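Local structure of E2A dna-binding protein (Human adenovirus 5, 2WB0) at residues Cys223-Lys228 and Phe275-Pro280; Leu218-Cys223 and Gln238-Thr243; Glu251-Asp256 and Ala265-Pro270; Arg101-Glu106 and Ala195-Lys200. The protein binds single-stranded DNA and unwinds the template without ATP during adenovirus strand-displacement replication, forming multimers, and also raises the rate of initiation. All coordinates share one frame; numbering follows the deposited sequence.

In the fold
Contacts 1 and 2 lie with their centres 7 Å apart at one zinc ion and share Cys-223: contact 1 supplies three of the four thiolates, and contact 2 packs the chain that leads to the first of them. Backbone pairing of Gln-276 and Cys-277 with Lys-241 joins them further. Strand 242-246 runs on against helix 189-206 of contact 4, whose centre is about 18 Å from that of contact 2; Leu-242 of contact 2 touches Phe-196 of contact 4. Contact 3 lies about 17 Å beyond contact 4, centre to centre, and meets it through Ser-266 and His-269 against Gln-198 and Lys-197. It is remote from the metal, its centre about 31 Å from that of contact 1.

Contact 1. Residues Cys223-Lys228 and Phe275-Pro280. With ZN (zinc ion), chain C.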
loop_
_atom_site.group_PDB
_atom_site.type_symbol
_atom_site.label_atom_id
_atom_site.label_comp_id
_atom_site.label_asym_id
_atom_site.label_seq_id
_atom_site.Cartn_x
_atom_site.Cartn_y
_atom_site.Cartn_z
ATOM N N CYS A 223 5.132 -5.145 -3.099
ATOM C CA CYS A 223 5.424 -4.277 -4.222
ATOM C C CYS A 223 5.865 -5.267 -5.344
ATOM O O CYS A 223 5.531 -6.427 -5.279
ATOM C CB CYS A 223 6.467 -3.229 -3.884
ATOM S SG CYS A 223 8.087 -3.961 -3.458
ATOM N N GLU A 224 6.575 -4.822 -6.373
ATOM C CA GLU A 224 7.041 -5.743 -7.427
ATOM C C GLU A 224 8.087 -6.671 -6.889
ATOM O O GLU A 224 8.132 -7.852 -7.271
ATOM C CB GLU A 224 7.688 -4.925 -8.548
ATOM C CG GLU A 224 6.665 -4.005 -9.186
ATOM C CD GLU A 224 7.220 -3.165 -10.389
ATOM O OE1 GLU A 224 8.187 -3.637 -11.079
ATOM O OE2 GLU A 224 6.678 -2.026 -10.600
ATOM N N CYS A 225 8.909 -6.157 -5.945
ATOM C CA CYS A 225 10.033 -6.929 -5.445
ATOM C C CYS A 225 9.650 -8.228 -4.746
ATOM O O CYS A 225 10.398 -9.198 -4.854
ATOM C CB CYS A 225 10.931 -6.080 -4.501
ATOM S SG CYS A 225 11.411 -4.462 -5.218
ATOM N N ASN A 226 8.558 -8.240 -3.964
ATOM C CA ASN A 226 8.107 -9.471 -3.353
ATOM C C ASN A 226 6.721 -9.868 -3.818
ATOM O O ASN A 226 5.935 -10.396 -3.021
ATOM C CB ASN A 226 8.130 -9.369 -1.801
ATOM C CG ASN A 226 7.322 -8.170 -1.278
ATOM O OD1 ASN A 226 6.904 -7.293 -2.024
ATOM N ND2 ASN A 226 7.169 -8.121 0.020
ATOM N N SER A 227 6.393 -9.577 -5.055
ATOM C CA SER A 227 5.030 -9.957 -5.517
ATOM C C SER A 227 4.894 -11.489 -5.600
ATOM O O SER A 227 3.775 -12.006 -5.431
ATOM C CB SER A 227 4.595 -9.307 -6.843
ATOM O OG SER A 227 5.580 -9.646 -7.791
ATOM N N LYS A 228 6.006 -12.211 -5.860
ATOM C CA LYS A 228 5.936 -13.704 -5.804
ATOM C C LYS A 228 6.421 -14.303 -4.489
ATOM O O LYS A 228 7.484 -13.902 -3.998
ATOM C CB LYS A 228 6.681 -14.344 -6.980
ATOM C CG LYS A 228 6.114 -13.933 -8.315
ATOM C CD LYS A 228 7.090 -14.198 -9.437
ATOM C CE LYS A 228 6.471 -13.751 -10.776
ATOM N NZ LYS A 228 6.559 -12.259 -11.004
ATOM N N PHE A 275 2.212 4.728 -0.400
ATOM C CA PHE A 275 2.887 3.474 -0.369
ATOM C C PHE A 275 3.861 3.405 -1.554
ATOM O O PHE A 275 3.432 3.658 -2.685
ATOM C CB PHE A 275 1.877 2.296 -0.494
ATOM C CG PHE A 275 0.831 2.281 0.612
ATOM C CD1 PHE A 275 1.199 2.032 1.956
ATOM C CD2 PHE A 275 -0.495 2.524 0.296
ATOM C CE1 PHE A 275 0.228 2.045 2.964
ATOM C CE2 PHE A 275 -1.479 2.547 1.305
ATOM C CZ PHE A 275 -1.101 2.276 2.630
ATOM N N GLN A 276 5.115 2.999 -1.289
ATOM C CA GLN A 276 6.121 2.854 -2.339
ATOM C C GLN A 276 6.732 1.501 -2.212
ATOM O O GLN A 276 6.243 0.655 -1.425
ATOM C CB GLN A 276 7.217 3.982 -2.273
ATOM C CG GLN A 276 6.596 5.322 -2.637
ATOM C CD GLN A 276 7.423 6.528 -2.274
ATOM O OE1 GLN A 276 8.149 7.090 -3.135
ATOM N NE2 GLN A 276 7.358 6.936 -1.031
ATOM N N CYS A 277 7.834 1.312 -2.941
ATOM C CA CYS A 277 8.607 0.035 -2.890
ATOM C C CYS A 277 8.931 -0.344 -1.426
ATOM O O CYS A 277 9.026 0.542 -0.588
ATOM C CB CYS A 277 9.952 0.232 -3.589
ATOM S SG CYS A 277 10.953 -1.269 -3.650
ATOM N N CYS A 278 9.084 -1.640 -1.118
ATOM C CA CYS A 278 9.656 -2.008 0.207
ATOM C C CYS A 278 10.905 -1.163 0.541
ATOM O O CYS A 278 11.063 -0.697 1.681
ATOM C CB CYS A 278 10.087 -3.472 0.254
ATOM S SG CYS A 278 8.694 -4.617 0.171
ATOM N N ASN A 279 11.777 -0.978 -0.457
ATOM C CA ASN A 279 13.040 -0.249 -0.233
ATOM C C ASN A 279 13.285 0.707 -1.377
ATOM O O ASN A 279 14.104 0.462 -2.259
ATOM C CB ASN A 279 14.182 -1.219 -0.116
ATOM C CG ASN A 279 13.947 -2.232 0.966
ATOM O OD1 ASN A 279 13.482 -3.369 0.709
ATOM N ND2 ASN A 279 14.222 -1.834 2.189
ATOM N N PRO A 280 12.606 1.833 -1.333
ATOM C CA PRO A 280 12.765 2.754 -2.457
ATOM C C PRO A 280 14.166 3.372 -2.452
ATOM O O PRO A 280 14.766 3.529 -1.405
ATOM C CB PRO A 280 11.697 3.830 -2.230
ATOM C CG PRO A 280 10.845 3.365 -1.017
ATOM C CD PRO A 280 11.656 2.280 -0.290
HETATM ZN ZN ZN C . 9.755 -2.867 -4.743
#
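Cys-223 reaches across to Cys-277 and Cys-278 with both atoms of its side chain. CB lies 4.0 Å from Cys-277 CA, and the next bond carries SG to the zinc ion, 2.4 Å away. SG sits between the backbone N and the carbonyl carbon (chi1 63°), and this torsion also presents it to the amide of Cys-278: the N of Cys-278 donates to Cys-223 SG over 3.4 Å in an almost straight bond (176°). Cys-225 N adds a weak bond to the same sulfur from within the loop. Cys-225 SG and Cys-277 SG bind the metal too, 3.6 Å from each other, and Asn-279 N donates to Cys-277 SG. Cys-278 is not a ligand: its SG packs 3.7 Å from Cys-223 SG and also rests against the Asn-226 amide, whose OD1 accepts Cys-223 N in its carbonyl plane at 3.0 Å and so ties the loop back on itself. The amide donors would probably ease the negative charge gathered on the thiolates. Cys-294 completes the set of ligands, making this a four-cysteine zinc site in which a Cys-X-Cys loop is joined to the end of strand 271-276.

Contact 2. Residues Leu218-Cys223 and Gln238-Thr243. With ZN (zinc ion), chain C.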
loop_
_atom_site.group_PDB
_atom_site.type_symbol
_atom_site.label_atom_id
_atom_site.label_comp_id
_atom_site.label_asym_id
_atom_site.label_seq_id
_atom_site.Cartn_x
_atom_site.Cartn_y
_atom_site.Cartn_z
ATOM N N LEU A 218 -6.406 -0.032 4.412
ATOM C CA LEU A 218 -6.100 -0.973 3.372
ATOM C C LEU A 218 -4.730 -0.591 2.866
ATOM O O LEU A 218 -4.531 0.540 2.377
ATOM C CB LEU A 218 -7.061 -0.726 2.230
ATOM C CG LEU A 218 -7.244 -1.643 1.043
ATOM C CD1 LEU A 218 -7.587 -1.028 -0.263
ATOM C CD2 LEU A 218 -6.676 -3.080 0.980
ATOM N N MET A 219 -3.812 -1.528 2.963
ATOM C CA MET A 219 -2.390 -1.290 2.609
ATOM C C MET A 219 -1.834 -2.440 1.828
ATOM O O MET A 219 -2.212 -3.608 2.051
ATOM C CB MET A 219 -1.570 -1.057 3.889
ATOM C CG MET A 219 -1.481 -2.308 4.875
ATOM S SD MET A 219 -0.553 -1.882 6.373
ATOM C CE MET A 219 0.254 -3.437 6.580
ATOM N N PRO A 220 -0.856 -2.172 0.952
ATOM C CA PRO A 220 -0.220 -3.296 0.283
ATOM C C PRO A 220 0.852 -3.961 1.153
ATOM O O PRO A 220 1.573 -3.251 1.880
ATOM C CB PRO A 220 0.424 -2.647 -0.963
ATOM C CG PRO A 220 0.800 -1.224 -0.432
ATOM C CD PRO A 220 -0.312 -0.852 0.553
ATOM N N LEU A 221 0.953 -5.296 1.028
ATOM C CA LEU A 221 2.012 -6.094 1.615
ATOM C C LEU A 221 3.077 -6.400 0.593
ATOM O O LEU A 221 4.207 -6.801 0.987
ATOM C CB LEU A 221 1.472 -7.399 2.183
ATOM C CG LEU A 221 0.624 -7.277 3.426
ATOM C CD1 LEU A 221 0.430 -8.705 3.880
ATOM C CD2 LEU A 221 1.307 -6.482 4.509
ATOM N N ARG A 222 2.771 -6.150 -0.700
ATOM C CA ARG A 222 3.733 -6.510 -1.745
ATOM C C ARG A 222 3.888 -5.435 -2.768
ATOM O O ARG A 222 2.901 -4.859 -3.241
ATOM C CB ARG A 222 3.260 -7.774 -2.505
ATOM C CG ARG A 222 2.855 -8.895 -1.523
ATOM C CD ARG A 222 2.595 -10.248 -2.230
ATOM N NE ARG A 222 1.559 -10.279 -3.269
ATOM C CZ ARG A 222 0.452 -11.016 -3.223
ATOM N NH1 ARG A 222 0.077 -11.686 -2.097
ATOM N NH2 ARG A 222 -0.360 -10.988 -4.299
ATOM N N CYS A 223 5.132 -5.145 -3.099
ATOM C CA CYS A 223 5.424 -4.277 -4.222
ATOM C C CYS A 223 5.865 -5.267 -5.344
ATOM O O CYS A 223 5.531 -6.427 -5.279
ATOM C CB CYS A 223 6.467 -3.229 -3.884
ATOM S SG CYS A 223 8.087 -3.961 -3.458
ATOM N N GLN A 238 10.374 -5.242 4.561
ATOM C CA GLN A 238 9.728 -6.423 3.939
ATOM C C GLN A 238 8.291 -6.171 3.509
ATOM O O GLN A 238 7.555 -7.096 3.126
ATOM C CB GLN A 238 9.780 -7.573 4.934
ATOM C CG GLN A 238 11.264 -7.933 5.292
ATOM C CD GLN A 238 12.041 -8.383 4.112
ATOM O OE1 GLN A 238 11.670 -9.368 3.477
ATOM N NE2 GLN A 238 13.109 -7.677 3.780
ATOM N N LEU A 239 7.863 -4.915 3.545
ATOM C CA LEU A 239 6.588 -4.531 2.982
ATOM C C LEU A 239 6.721 -3.139 2.444
ATOM O O LEU A 239 7.604 -2.394 2.821
ATOM C CB LEU A 239 5.432 -4.485 4.058
ATOM C CG LEU A 239 5.343 -5.678 5.014
ATOM C CD1 LEU A 239 4.905 -5.310 6.458
ATOM C CD2 LEU A 239 4.344 -6.665 4.331
ATOM N N PRO A 240 5.817 -2.743 1.548
ATOM C CA PRO A 240 5.900 -1.398 0.956
ATOM C C PRO A 240 6.055 -0.263 1.981
ATOM O O PRO A 240 5.315 -0.231 3.024
ATOM C CB PRO A 240 4.535 -1.292 0.212
ATOM C CG PRO A 240 4.443 -2.716 -0.397
ATOM C CD PRO A 240 4.884 -3.601 0.818
ATOM N N LYS A 241 7.004 0.669 1.733
ATOM C CA LYS A 241 7.196 1.749 2.667
ATOM C C LYS A 241 5.912 2.624 2.752
ATOM O O LYS A 241 5.201 2.814 1.742
ATOM C CB LYS A 241 8.342 2.675 2.205
ATOM C CG LYS A 241 8.801 3.595 3.307
ATOM C CD LYS A 241 9.963 4.492 2.713
ATOM C CE LYS A 241 10.754 5.387 3.763
ATOM N NZ LYS A 241 9.800 6.427 4.324
ATOM N N LEU A 242 5.673 3.173 3.933
ATOM C CA LEU A 242 4.527 4.077 4.176
ATOM C C LEU A 242 5.069 5.425 4.517
ATOM O O LEU A 242 5.788 5.568 5.499
ATOM C CB LEU A 242 3.678 3.541 5.383
ATOM C CG LEU A 242 2.269 4.082 5.528
ATOM C CD1 LEU A 242 1.492 3.117 6.477
ATOM C CD2 LEU A 242 2.292 5.506 6.113
ATOM N N THR A 243 4.760 6.438 3.694
ATOM C CA THR A 243 5.339 7.764 3.894
ATOM C C THR A 243 4.221 8.807 3.748
ATOM O O THR A 243 3.472 8.775 2.763
ATOM C CB THR A 243 6.448 8.056 2.799
ATOM O OG1 THR A 243 7.392 6.994 2.855
ATOM C CG2 THR A 243 7.231 9.457 3.090
HETATM ZN ZN ZN C . 9.755 -2.867 -4.743
HETATM O O HOH W 1 2.556 -1.060 3.090
#
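The approach to the four-cysteine zinc site is packed by two prolines, Pro-220 at the end of strand 216-220 and Pro-240 just ahead of strand 242-246. The two rings pass in opposite senses, Pro-220 CG lying 3.8 Å from Pro-240 CB. The rest of the Pro-240 ring follows the backbone that runs on toward the metal: its CD is 3.3 Å from Leu-221 O, its CG 3.7 Å from Cys-223 N, and the same CG lies 4.1 Å from Cys-223 CB, the carbon that carries a zinc-binding sulfur. Leu-221 and Leu-239 run alongside one another, although the modelled approach of their branches is doubtful. No direct hydrogen bond spans the two segments; one water does so instead, donating to Pro-220 O at 2.7 Å and to Pro-240 O at 2.9 Å. The strands themselves belong to different sheets. Met-219 pairs through its backbone with Ala-96 of strand 95-99, whereas Thr-243 pairs with Val-274, and Lys-241 with Gln-276 and Cys-277, on and just after strand 271-276. Phe-275 of that strand touches Pro-220 and Leu-242, filling in between strands 216-220 and 242-246.

Contact 3. Residues Glu251-Asp256 and Ala265-Pro270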
loop_
_atom_site.group_PDB
_atom_site.type_symbol
_atom_site.label_atom_id
_atom_site.label_comp_id
_atom_site.label_asym_id
_atom_site.label_seq_id
_atom_site.Cartn_x
_atom_site.Cartn_y
_atom_site.Cartn_z
ATOM N N GLU A 251 -4.534 24.170 1.160
ATOM C CA GLU A 251 -5.158 25.180 2.042
ATOM C C GLU A 251 -5.525 26.523 1.402
ATOM O O GLU A 251 -6.420 27.217 1.883
ATOM C CB GLU A 251 -4.427 25.301 3.368
ATOM C CG GLU A 251 -4.860 24.163 4.310
ATOM C CD GLU A 251 -3.776 23.749 5.301
ATOM O OE1 GLU A 251 -4.116 23.611 6.504
ATOM O OE2 GLU A 251 -2.603 23.552 4.865
ATOM N N ASP A 252 -4.879 26.825 0.275
ATOM C CA ASP A 252 -5.231 27.936 -0.622
ATOM C C ASP A 252 -6.658 27.691 -1.221
ATOM O O ASP A 252 -7.115 28.397 -2.139
ATOM C CB ASP A 252 -4.127 28.031 -1.700
ATOM C CG ASP A 252 -3.658 29.491 -2.013
ATOM O OD1 ASP A 252 -4.246 30.126 -2.930
ATOM O OD2 ASP A 252 -2.659 29.964 -1.418
ATOM N N LEU A 253 -7.354 26.685 -0.668
ATOM C CA LEU A 253 -8.714 26.301 -1.095
ATOM C C LEU A 253 -9.779 26.785 -0.118
ATOM O O LEU A 253 -9.628 26.673 1.098
ATOM C CB LEU A 253 -8.848 24.780 -1.206
ATOM C CG LEU A 253 -8.368 23.997 -2.416
ATOM C CD1 LEU A 253 -8.352 22.541 -2.043
ATOM C CD2 LEU A 253 -9.277 24.200 -3.613
ATOM N N ASP A 254 -10.875 27.270 -0.689
ATOM C CA ASP A 254 -12.052 27.723 0.051
ATOM C C ASP A 254 -12.972 26.522 0.389
ATOM O O ASP A 254 -13.763 26.075 -0.439
ATOM C CB ASP A 254 -12.765 28.800 -0.792
ATOM C CG ASP A 254 -14.005 29.355 -0.130
ATOM O OD1 ASP A 254 -14.106 29.326 1.123
ATOM O OD2 ASP A 254 -14.882 29.823 -0.898
ATOM N N ALA A 255 -12.829 26.002 1.605
ATOM C CA ALA A 255 -13.640 24.886 2.110
ATOM C C ALA A 255 -15.163 25.049 1.903
ATOM O O ALA A 255 -15.891 24.061 1.764
ATOM C CB ALA A 255 -13.322 24.657 3.594
ATOM N N ASP A 256 -15.645 26.304 1.876
ATOM C CA ASP A 256 -17.108 26.554 1.840
ATOM C C ASP A 256 -17.714 26.235 0.481
ATOM O O ASP A 256 -18.930 26.044 0.357
ATOM C CB ASP A 256 -17.457 28.000 2.229
ATOM C CG ASP A 256 -16.860 28.433 3.580
ATOM O OD1 ASP A 256 -16.572 27.587 4.479
ATOM O OD2 ASP A 256 -16.707 29.671 3.744
ATOM N N ALA A 265 -12.161 15.651 3.314
ATOM C CA ALA A 265 -11.165 14.894 4.112
ATOM C C ALA A 265 -9.754 15.398 3.871
ATOM O O ALA A 265 -8.970 15.571 4.844
ATOM C CB ALA A 265 -11.248 13.360 3.806
ATOM N N SER A 266 -9.418 15.671 2.600
ATOM C CA SER A 266 -8.108 16.220 2.250
ATOM C C SER A 266 -7.980 17.689 2.626
ATOM O O SER A 266 -6.896 18.150 3.026
ATOM C CB SER A 266 -7.774 16.023 0.761
ATOM O OG SER A 266 -7.677 14.601 0.476
ATOM N N VAL A 267 -9.076 18.444 2.456
ATOM C CA VAL A 267 -9.022 19.855 2.868
ATOM C C VAL A 267 -8.699 19.991 4.369
ATOM O O VAL A 267 -7.751 20.755 4.774
ATOM C CB VAL A 267 -10.342 20.612 2.502
ATOM C CG1 VAL A 267 -10.305 22.118 3.112
ATOM C CG2 VAL A 267 -10.558 20.553 1.018
ATOM N N HIS A 268 -9.449 19.244 5.188
ATOM C CA HIS A 268 -9.222 19.234 6.647
ATOM C C HIS A 268 -7.963 18.561 7.080
ATOM O O HIS A 268 -7.368 18.959 8.106
ATOM C CB HIS A 268 -10.368 18.549 7.390
ATOM C CG HIS A 268 -11.710 19.176 7.114
ATOM N ND1 HIS A 268 -12.879 18.451 7.091
ATOM C CD2 HIS A 268 -12.062 20.463 6.858
ATOM C CE1 HIS A 268 -13.902 19.261 6.844
ATOM N NE2 HIS A 268 -13.427 20.477 6.645
ATOM N N HIS A 269 -7.530 17.550 6.324
ATOM C CA HIS A 269 -6.302 16.882 6.694
ATOM C C HIS A 269 -5.379 16.775 5.476
ATOM O O HIS A 269 -5.281 15.735 4.859
ATOM C CB HIS A 269 -6.665 15.482 7.231
ATOM C CG HIS A 269 -7.743 15.522 8.257
ATOM N ND1 HIS A 269 -7.538 16.030 9.538
ATOM C CD2 HIS A 269 -9.038 15.150 8.192
ATOM C CE1 HIS A 269 -8.660 15.901 10.225
ATOM N NE2 HIS A 269 -9.584 15.389 9.432
ATOM N N PRO A 270 -4.650 17.853 5.170
ATOM C CA PRO A 270 -3.959 17.955 3.861
ATOM C C PRO A 270 -2.650 17.194 3.819
ATOM O O PRO A 270 -1.621 17.787 3.540
ATOM C CB PRO A 270 -3.715 19.459 3.739
ATOM C CG PRO A 270 -3.508 19.888 5.183
ATOM C CD PRO A 270 -4.516 19.097 5.958
#
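One face of the Glu-251 carboxylate is met by Pro-270 CG, the corner of the proline ring: CG is 3.8 Å from Glu-251 OE2 and nearly as close to CD and OE1. A second flat group, the His-269 ring, has His-268 CB over one face, offset toward the rim, and also touches Val-194, Lys-197 and Gln-198 of helix 189-206. His-269 and Pro-270 follow the last turn of helix 261-268, and His-269 is the first residue to leave helical geometry, its N bonded to Ala-265 O at 2.9 Å. The loop that follows strand 242-246 folds along this helix end on the surface and enters a 3-10 segment at Ala-255. Pro-270 also pairs through its backbone with Leu-247, tying the chain leaving the helix to the start of that loop. No hydrogen bond links the two segments, and between Val-267 and the loop the contact is apolar. Val-267 holds CG1 anti to its own N (chi1 174°), spreading the two methyls over different partners: CG1 meets Ala-255 CB at 4.0 Å, and CG2 faces Leu-253 CD1 at 4.3 Å.

Contact 4. Residues Arg101-Glu106 and Ala195-Lys200; sequences RCAEIE and AFKQIK
Cys-102 and Phe-196 share the same first torsion, chi1 -74°, which sets SG and the ring each beside its own backbone N and brings CB and SG of the cysteine over one face of the phenyl ring. The cysteine reaches from above CG toward the centre: CB is 3.5 Å from Phe-196 CG, a CH-pi contact over that end, while SG stands almost over the ring centre, 4.0 Å from the centroid and 8° off the normal, displaced slightly toward CZ. This is a Cys sulfur-aromatic contact, and the sulfur is no metal ligand; the nearest bound zinc is about 10 Å away from the Cys-102 side chain, although the zinc ligand Cys-111 is nearer. The ring also meets His-100, their planes inclined at about 40°, and touches Ile-273 and Leu-242, so that the irregular loop following strand 95-99 is seated on helix 189-206 where that helix packs on the sheet of strands 242-246 and 271-276. One residue along the loop, Ala-103 CB slots between two lysine chains a helical turn apart, 3.9 Å from Lys-197 CG and 4.0 Å from Lys-200 CD. Both lysines run out extended beyond CG. Glu-106, bent at its second torsion, brings its carboxylate across the Lys-197 chain at about a right angle, forming a salt bridge at the surface: Lys-197 NZ donates to Glu-106 OE2 at 2.8 Å on the syn lone pair, and more weakly to OE1 at 3.1 Å. Lys-200 NZ comes within 3.6 Å of Ala-103 O.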
loop_
_atom_site.group_PDB
_atom_site.type_symbol
_atom_site.label_atom_id
_atom_site.label_comp_id
_atom_site.label_asym_id
_atom_site.label_seq_id
_atom_site.Cartn_x
_atom_site.Cartn_y
_atom_site.Cartn_z
ATOM N N ARG A 101 -4.811 2.590 14.584
ATOM C CA ARG A 101 -4.922 3.397 15.811
ATOM C C ARG A 101 -4.012 4.596 15.807
ATOM O O ARG A 101 -3.503 5.033 16.859
ATOM C CB ARG A 101 -4.685 2.525 17.069
ATOM C CG ARG A 101 -5.744 1.458 17.197
ATOM C CD ARG A 101 -5.748 0.730 18.517
ATOM N NE ARG A 101 -6.544 -0.480 18.307
ATOM C CZ ARG A 101 -6.723 -1.463 19.197
ATOM N NH1 ARG A 101 -6.174 -1.393 20.407
ATOM N NH2 ARG A 101 -7.471 -2.521 18.885
ATOM N N CYS A 102 -3.768 5.112 14.615
ATOM C CA CYS A 102 -2.913 6.298 14.448
ATOM C C CYS A 102 -3.712 7.601 14.370
ATOM O O CYS A 102 -3.129 8.704 14.336
ATOM C CB CYS A 102 -2.028 6.163 13.195
ATOM S SG CYS A 102 -0.652 5.005 13.401
ATOM N N ALA A 103 -5.029 7.502 14.364
ATOM C CA ALA A 103 -5.824 8.742 14.436
ATOM C C ALA A 103 -6.728 8.782 15.648
ATOM O O ALA A 103 -7.727 9.498 15.601
ATOM C CB ALA A 103 -6.713 8.924 13.215
ATOM N N GLU A 104 -6.438 8.038 16.695
ATOM C CA GLU A 104 -7.364 7.912 17.869
ATOM C C GLU A 104 -6.914 8.866 18.995
ATOM O O GLU A 104 -7.743 9.429 19.740
ATOM C CB GLU A 104 -7.278 6.494 18.391
ATOM C CG GLU A 104 -8.465 5.851 19.089
ATOM C CD GLU A 104 -8.329 4.302 19.089
ATOM O OE1 GLU A 104 -9.271 3.580 18.644
ATOM O OE2 GLU A 104 -7.260 3.789 19.493
ATOM N N ILE A 105 -5.620 8.976 19.165
ATOM C CA ILE A 105 -5.069 9.758 20.245
ATOM C C ILE A 105 -4.215 10.878 19.671
ATOM O O ILE A 105 -3.245 10.659 18.933
ATOM C CB ILE A 105 -4.171 8.882 21.185
ATOM C CG1 ILE A 105 -4.867 7.556 21.574
ATOM C CG2 ILE A 105 -3.527 9.737 22.300
ATOM C CD1 ILE A 105 -5.017 7.292 23.024
ATOM N N GLU A 106 -4.536 12.088 20.091
ATOM C CA GLU A 106 -3.792 13.265 19.623
ATOM C C GLU A 106 -2.275 13.171 19.816
ATOM O O GLU A 106 -1.787 12.886 20.916
ATOM C CB GLU A 106 -4.423 14.555 20.202
ATOM C CG GLU A 106 -4.076 15.787 19.387
ATOM C CD GLU A 106 -4.696 15.788 17.936
ATOM O OE1 GLU A 106 -4.071 16.473 17.087
ATOM O OE2 GLU A 106 -5.769 15.139 17.635
ATOM N N ALA A 195 -2.024 12.533 7.817
ATOM C CA ALA A 195 -2.334 11.544 6.739
ATOM C C ALA A 195 -3.208 10.358 7.191
ATOM O O ALA A 195 -4.056 9.812 6.413
ATOM C CB ALA A 195 -0.994 11.004 6.151
ATOM N N PHE A 196 -2.992 9.904 8.419
ATOM C CA PHE A 196 -3.918 8.911 8.963
ATOM C C PHE A 196 -5.320 9.480 9.236
ATOM O O PHE A 196 -6.310 8.791 9.037
ATOM C CB PHE A 196 -3.356 8.214 10.211
ATOM C CG PHE A 196 -2.235 7.172 9.899
ATOM C CD1 PHE A 196 -2.536 5.849 9.623
ATOM C CD2 PHE A 196 -0.921 7.555 9.926
ATOM C CE1 PHE A 196 -1.551 4.911 9.382
ATOM C CE2 PHE A 196 0.120 6.610 9.655
ATOM C CZ PHE A 196 -0.239 5.270 9.383
ATOM N N LYS A 197 -5.390 10.734 9.680
ATOM C CA LYS A 197 -6.718 11.346 9.870
ATOM C C LYS A 197 -7.428 11.467 8.533
ATOM O O LYS A 197 -8.666 11.349 8.458
ATOM C CB LYS A 197 -6.577 12.746 10.502
ATOM C CG LYS A 197 -6.372 12.644 12.046
ATOM C CD LYS A 197 -6.238 14.063 12.674
ATOM C CE LYS A 197 -6.464 14.054 14.191
ATOM N NZ LYS A 197 -5.799 15.238 14.816
ATOM N N GLN A 198 -6.640 11.769 7.496
ATOM C CA GLN A 198 -7.154 11.950 6.130
ATOM C C GLN A 198 -7.770 10.651 5.638
ATOM O O GLN A 198 -8.876 10.685 5.108
ATOM C CB GLN A 198 -6.028 12.402 5.166
ATOM C CG GLN A 198 -6.511 12.861 3.724
ATOM C CD GLN A 198 -6.982 11.742 2.829
ATOM O OE1 GLN A 198 -7.819 11.968 1.906
ATOM N NE2 GLN A 198 -6.388 10.530 3.005
ATOM N N ILE A 199 -7.090 9.510 5.824
ATOM C CA ILE A 199 -7.654 8.270 5.254
ATOM C C ILE A 199 -8.921 7.862 6.029
ATOM O O ILE A 199 -9.922 7.431 5.428
ATOM C CB ILE A 199 -6.595 7.101 5.146
ATOM C CG1 ILE A 199 -7.210 5.951 4.317
ATOM C CG2 ILE A 199 -6.138 6.603 6.517
ATOM C CD1 ILE A 199 -7.576 6.400 2.842
ATOM N N LYS A 200 -8.868 8.020 7.341
ATOM C CA LYS A 200 -10.015 7.719 8.182
ATOM C C LYS A 200 -11.223 8.599 7.799
ATOM O O LYS A 200 -12.315 8.081 7.572
ATOM C CB LYS A 200 -9.649 7.818 9.631
ATOM C CG LYS A 200 -10.868 7.668 10.564
ATOM C CD LYS A 200 -10.353 7.611 12.031
ATOM C CE LYS A 200 -11.460 8.064 12.989
ATOM N NZ LYS A 200 -10.927 8.391 14.384
#